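Local structure of nucleoporin NUP159 (Saccharomyces cerevisiae, 1XIP) at residues D16-I27 with E372-H382. The protein serves as a component of the nuclear pore complex, its N-terminal beta-propeller domain tethering the helicase Dbp5 to the pore for mRNA export. Numbering follows the deposited sequence.
Sequences DFGFKFLGQKQI and EGSLQIVGLFH
The Phe381 ring lies flat against Gly18, whose N sits 3.4 Å above the ring plane, over its centre; with CG in the hindered position between backbone N and carbonyl carbon (chi1 74°), the ring is swung across the neighbouring strand. Gly18 suits this place because any CB would run into the ring. On the sheet face shared by Phe19 and Leu380, Leu380 CD1 makes a CH-pi contact 4.0 Å from the centroid of the Phe19 ring, and it also meets the edge of the Phe17 ring. Phe21 takes Gln376 NE2 in plane at its edge, 3.6 Å from CD1, while Gly23 N of its own strand lies over one face; the Gln376 amide is held by Val324 O. An alanine in place of Phe381 would probably leave the backbone at Gly18 without its aromatic cover and open a gap there.

A classic beta bulge shifts the register by one residue: Ile377 O receives Leu22 N at 2.8 Å and, weakly, Gly23 N. Gly23 adopts backbone angles that would jam a CB against the preceding carbonyl. Leu22 CB rests on Ile377 CG2 at 3.7 Å, a plain aliphatic fit. Toward the far end, Gln26 NE2 reaches Glu372 O at 2.7 Å and Ile27 N bonds Gly373 O, tying the turn before strand 374-381. Lys25 NZ leaves the pair to bond Ser74 O and His71 O and to form a salt bridge with Asp75.

Strand 18-26 thus completes a four-stranded blade as the partner of the C-terminal strand 374-381, the "Velcro" closure familiar in beta-propellers: backbone hydrogen bonds and apolar side chains, rather than salt bridges, join the two ends.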
loop_
_atom_site.group_PDB
_atom_site.type_symbol
_atom_site.label_atom_id
_atom_site.label_comp_id
_atom_site.label_asym_id
_atom_site.label_seq_id
_atom_site.Cartn_x
_atom_site.Cartn_y
_atom_site.Cartn_z
ATOM N N ASP A 16 -13.711 -6.922 -20.440
ATOM C CA ASP A 16 -13.959 -5.484 -20.315
ATOM C C ASP A 16 -12.883 -4.777 -19.488
ATOM O O ASP A 16 -12.922 -3.566 -19.325
ATOM C CB ASP A 16 -15.329 -5.226 -19.691
ATOM C CG ASP A 16 -16.442 -5.972 -20.388
ATOM O OD1 ASP A 16 -17.375 -6.410 -19.684
ATOM O OD2 ASP A 16 -16.481 -6.156 -21.628
ATOM N N PHE A 17 -11.940 -5.548 -18.960
ATOM C CA PHE A 17 -10.892 -5.019 -18.104
ATOM C C PHE A 17 -9.546 -5.329 -18.692
ATOM O O PHE A 17 -9.310 -6.447 -19.174
ATOM C CB PHE A 17 -10.962 -5.634 -16.709
ATOM C CG PHE A 17 -11.943 -4.961 -15.810
ATOM C CD1 PHE A 17 -13.151 -5.592 -15.470
ATOM C CD2 PHE A 17 -11.684 -3.685 -15.306
ATOM C CE1 PHE A 17 -14.083 -4.955 -14.634
ATOM C CE2 PHE A 17 -12.604 -3.044 -14.474
ATOM C CZ PHE A 17 -13.804 -3.679 -14.138
ATOM N N GLY A 18 -8.657 -4.341 -18.639
ATOM C CA GLY A 18 -7.265 -4.560 -18.972
ATOM C C GLY A 18 -6.358 -3.406 -18.613
ATOM O O GLY A 18 -6.816 -2.268 -18.421
ATOM N N PHE A 19 -5.064 -3.707 -18.528
ATOM C CA PHE A 19 -4.041 -2.697 -18.361
ATOM C C PHE A 19 -3.371 -2.398 -19.696
ATOM O O PHE A 19 -3.192 -3.289 -20.522
ATOM C CB PHE A 19 -3.015 -3.158 -17.344
ATOM C CG PHE A 19 -3.552 -3.272 -15.945
ATOM C CD1 PHE A 19 -3.570 -2.163 -15.090
ATOM C CD2 PHE A 19 -4.023 -4.490 -15.466
ATOM C CE1 PHE A 19 -4.053 -2.273 -13.779
ATOM C CE2 PHE A 19 -4.500 -4.608 -14.180
ATOM C CZ PHE A 19 -4.513 -3.496 -13.325
ATOM N N LYS A 20 -3.041 -1.128 -19.908
ATOM C CA LYS A 20 -2.251 -0.701 -21.055
ATOM C C LYS A 20 -0.923 -0.174 -20.532
ATOM O O LYS A 20 -0.896 0.809 -19.787
ATOM C CB LYS A 20 -2.982 0.386 -21.843
ATOM C CG LYS A 20 -2.794 0.279 -23.347
ATOM C CD LYS A 20 -1.603 1.121 -23.847
ATOM C CE LYS A 20 -1.040 0.570 -25.174
ATOM N NZ LYS A 20 -1.402 1.406 -26.378
ATOM N N PHE A 21 0.168 -0.855 -20.889
ATOM C CA PHE A 21 1.506 -0.480 -20.442
ATOM C C PHE A 21 1.943 0.819 -21.094
ATOM O O PHE A 21 2.227 0.868 -22.294
ATOM C CB PHE A 21 2.514 -1.564 -20.771
ATOM C CG PHE A 21 3.909 -1.234 -20.328
ATOM C CD1 PHE A 21 4.250 -1.243 -18.958
ATOM C CD2 PHE A 21 4.897 -0.896 -21.264
ATOM C CE1 PHE A 21 5.559 -0.936 -18.547
ATOM C CE2 PHE A 21 6.209 -0.586 -20.849
ATOM C CZ PHE A 21 6.540 -0.612 -19.502
ATOM N N LEU A 22 1.987 1.877 -20.307
ATOM C CA LEU A 22 2.300 3.171 -20.859
ATOM C C LEU A 22 3.814 3.435 -20.945
ATOM O O LEU A 22 4.270 4.096 -21.880
ATOM C CB LEU A 22 1.551 4.272 -20.107
ATOM C CG LEU A 22 0.421 4.959 -20.881
ATOM C CD1 LEU A 22 -0.392 3.979 -21.686
ATOM C CD2 LEU A 22 -0.476 5.721 -19.951
ATOM N N GLY A 23 4.581 2.923 -19.984
ATOM C CA GLY A 23 6.043 2.999 -20.032
ATOM C C GLY A 23 6.744 2.818 -18.685
ATOM O O GLY A 23 6.099 2.731 -17.628
ATOM N N GLN A 24 8.076 2.775 -18.733
ATOM C CA GLN A 24 8.891 2.475 -17.555
ATOM C C GLN A 24 10.293 3.045 -17.675
ATOM O O GLN A 24 10.940 2.888 -18.707
ATOM C CB GLN A 24 9.012 0.982 -17.402
ATOM C CG GLN A 24 9.549 0.544 -16.095
ATOM C CD GLN A 24 9.002 -0.813 -15.721
ATOM O OE1 GLN A 24 8.409 -0.979 -14.636
ATOM N NE2 GLN A 24 9.167 -1.793 -16.630
ATOM N N LYS A 25 10.762 3.679 -16.602
ATOM C CA LYS A 25 12.096 4.274 -16.552
ATOM C C LYS A 25 12.597 4.364 -15.113
ATOM O O LYS A 25 11.793 4.508 -14.161
ATOM C CB LYS A 25 12.097 5.653 -17.202
ATOM C CG LYS A 25 12.468 5.610 -18.697
ATOM C CD LYS A 25 12.081 6.873 -19.445
ATOM C CE LYS A 25 11.597 6.553 -20.847
ATOM N NZ LYS A 25 11.747 7.723 -21.755
ATOM N N GLN A 26 13.917 4.241 -14.941
ATOM C CA GLN A 26 14.520 4.496 -13.646
ATOM C C GLN A 26 14.540 5.985 -13.453
ATOM O O GLN A 26 15.113 6.703 -14.261
ATOM C CB GLN A 26 15.937 3.958 -13.557
ATOM C CG GLN A 26 16.554 4.244 -12.181
ATOM C CD GLN A 26 17.746 3.380 -11.871
ATOM O OE1 GLN A 26 18.639 3.245 -12.692
ATOM N NE2 GLN A 26 17.770 2.808 -10.685
ATOM N N ILE A 27 13.883 6.450 -12.403
ATOM C CA ILE A 27 13.818 7.869 -12.120
ATOM C C ILE A 27 14.551 8.215 -10.835
ATOM O O ILE A 27 14.772 9.408 -10.544
ATOM C CB ILE A 27 12.355 8.370 -12.056
ATOM C CG1 ILE A 27 11.602 7.705 -10.899
ATOM C CG2 ILE A 27 11.660 8.183 -13.439
ATOM C CD1 ILE A 27 10.475 8.546 -10.336
ATOM N N GLU A 372 13.914 -0.636 -7.154
ATOM C CA GLU A 372 15.070 -0.125 -7.888
ATOM C C GLU A 372 14.939 1.323 -8.393
ATOM O O GLU A 372 15.706 1.739 -9.226
ATOM C CB GLU A 372 15.397 -1.038 -9.077
ATOM C CG GLU A 372 15.585 -2.497 -8.701
ATOM C CD GLU A 372 16.248 -3.310 -9.807
ATOM O OE1 GLU A 372 15.758 -3.253 -10.957
ATOM O OE2 GLU A 372 17.257 -4.005 -9.513
ATOM N N GLY A 373 13.958 2.069 -7.916
ATOM C CA GLY A 373 13.766 3.444 -8.340
ATOM C C GLY A 373 13.162 3.556 -9.721
ATOM O O GLY A 373 13.089 4.630 -10.291
ATOM N N SER A 374 12.745 2.426 -10.277
ATOM C CA SER A 374 12.074 2.424 -11.558
ATOM C C SER A 374 10.603 2.718 -11.354
ATOM O O SER A 374 10.009 2.276 -10.368
ATOM C CB SER A 374 12.261 1.086 -12.246
ATOM O OG SER A 374 11.925 1.195 -13.618
ATOM N N LEU A 375 10.023 3.486 -12.274
ATOM C CA LEU A 375 8.617 3.831 -12.205
ATOM C C LEU A 375 7.913 3.356 -13.449
ATOM O O LEU A 375 8.378 3.573 -14.564
ATOM C CB LEU A 375 8.407 5.349 -12.023
ATOM C CG LEU A 375 6.948 5.756 -11.687
ATOM C CD1 LEU A 375 6.899 6.648 -10.521
ATOM C CD2 LEU A 375 6.230 6.388 -12.838
ATOM N N GLN A 376 6.765 2.739 -13.241
ATOM C CA GLN A 376 5.949 2.200 -14.305
ATOM C C GLN A 376 4.596 2.941 -14.335
ATOM O O GLN A 376 3.997 3.199 -13.272
ATOM C CB GLN A 376 5.736 0.735 -14.022
ATOM C CG GLN A 376 4.932 0.012 -15.029
ATOM C CD GLN A 376 4.636 -1.434 -14.618
ATOM O OE1 GLN A 376 5.000 -1.874 -13.501
ATOM N NE2 GLN A 376 3.972 -2.178 -15.514
ATOM N N ILE A 377 4.130 3.301 -15.532
ATOM C CA ILE A 377 2.775 3.836 -15.677
ATOM C C ILE A 377 1.903 2.846 -16.426
ATOM O O ILE A 377 2.258 2.385 -17.516
ATOM C CB ILE A 377 2.739 5.207 -16.400
ATOM C CG1 ILE A 377 3.493 6.278 -15.607
ATOM C CG2 ILE A 377 1.280 5.647 -16.634
ATOM C CD1 ILE A 377 3.478 7.644 -16.274
ATOM N N VAL A 378 0.751 2.544 -15.834
ATOM C CA VAL A 378 -0.159 1.542 -16.362
ATOM C C VAL A 378 -1.594 2.117 -16.402
ATOM O O VAL A 378 -2.161 2.496 -15.374
ATOM C CB VAL A 378 -0.069 0.232 -15.509
ATOM C CG1 VAL A 378 -1.061 -0.741 -15.940
ATOM C CG2 VAL A 378 1.297 -0.396 -15.631
ATOM N N GLY A 379 -2.163 2.215 -17.590
ATOM C CA GLY A 379 -3.535 2.671 -17.709
ATOM C C GLY A 379 -4.507 1.517 -17.567
ATOM O O GLY A 379 -4.410 0.543 -18.307
ATOM N N LEU A 380 -5.434 1.608 -16.616
ATOM C CA LEU A 380 -6.468 0.583 -16.492
ATOM C C LEU A 380 -7.695 1.005 -17.269
ATOM O O LEU A 380 -8.267 2.057 -17.000
ATOM C CB LEU A 380 -6.829 0.287 -15.026
ATOM C CG LEU A 380 -8.010 -0.688 -14.802
ATOM C CD1 LEU A 380 -7.730 -2.128 -15.297
ATOM C CD2 LEU A 380 -8.464 -0.692 -13.330
ATOM N N PHE A 381 -8.088 0.183 -18.241
ATOM C CA PHE A 381 -9.175 0.555 -19.131
ATOM C C PHE A 381 -10.513 -0.121 -18.806
ATOM O O PHE A 381 -10.556 -1.167 -18.133
ATOM C CB PHE A 381 -8.777 0.384 -20.605
ATOM C CG PHE A 381 -8.727 -1.049 -21.077
ATOM C CD1 PHE A 381 -9.908 -1.768 -21.338
ATOM C CD2 PHE A 381 -7.501 -1.672 -21.310
ATOM C CE1 PHE A 381 -9.869 -3.107 -21.797
ATOM C CE2 PHE A 381 -7.446 -3.006 -21.774
ATOM C CZ PHE A 381 -8.636 -3.723 -22.013
ATOM N N HIS A 382 -11.588 0.531 -19.273
ATOM C CA HIS A 382 -12.983 0.058 -19.198
ATOM C C HIS A 382 -13.261 -0.913 -18.036
ATOM O O HIS A 382 -13.601 -0.498 -16.923
ATOM C CB HIS A 382 -13.413 -0.546 -20.552
ATOM C CG HIS A 382 -14.894 -0.718 -20.706
ATOM N ND1 HIS A 382 -15.781 -0.586 -19.656
ATOM C CD2 HIS A 382 -15.646 -1.019 -21.794
ATOM C CE1 HIS A 382 -17.013 -0.787 -20.093
ATOM N NE2 HIS A 382 -16.959 -1.056 -21.385
#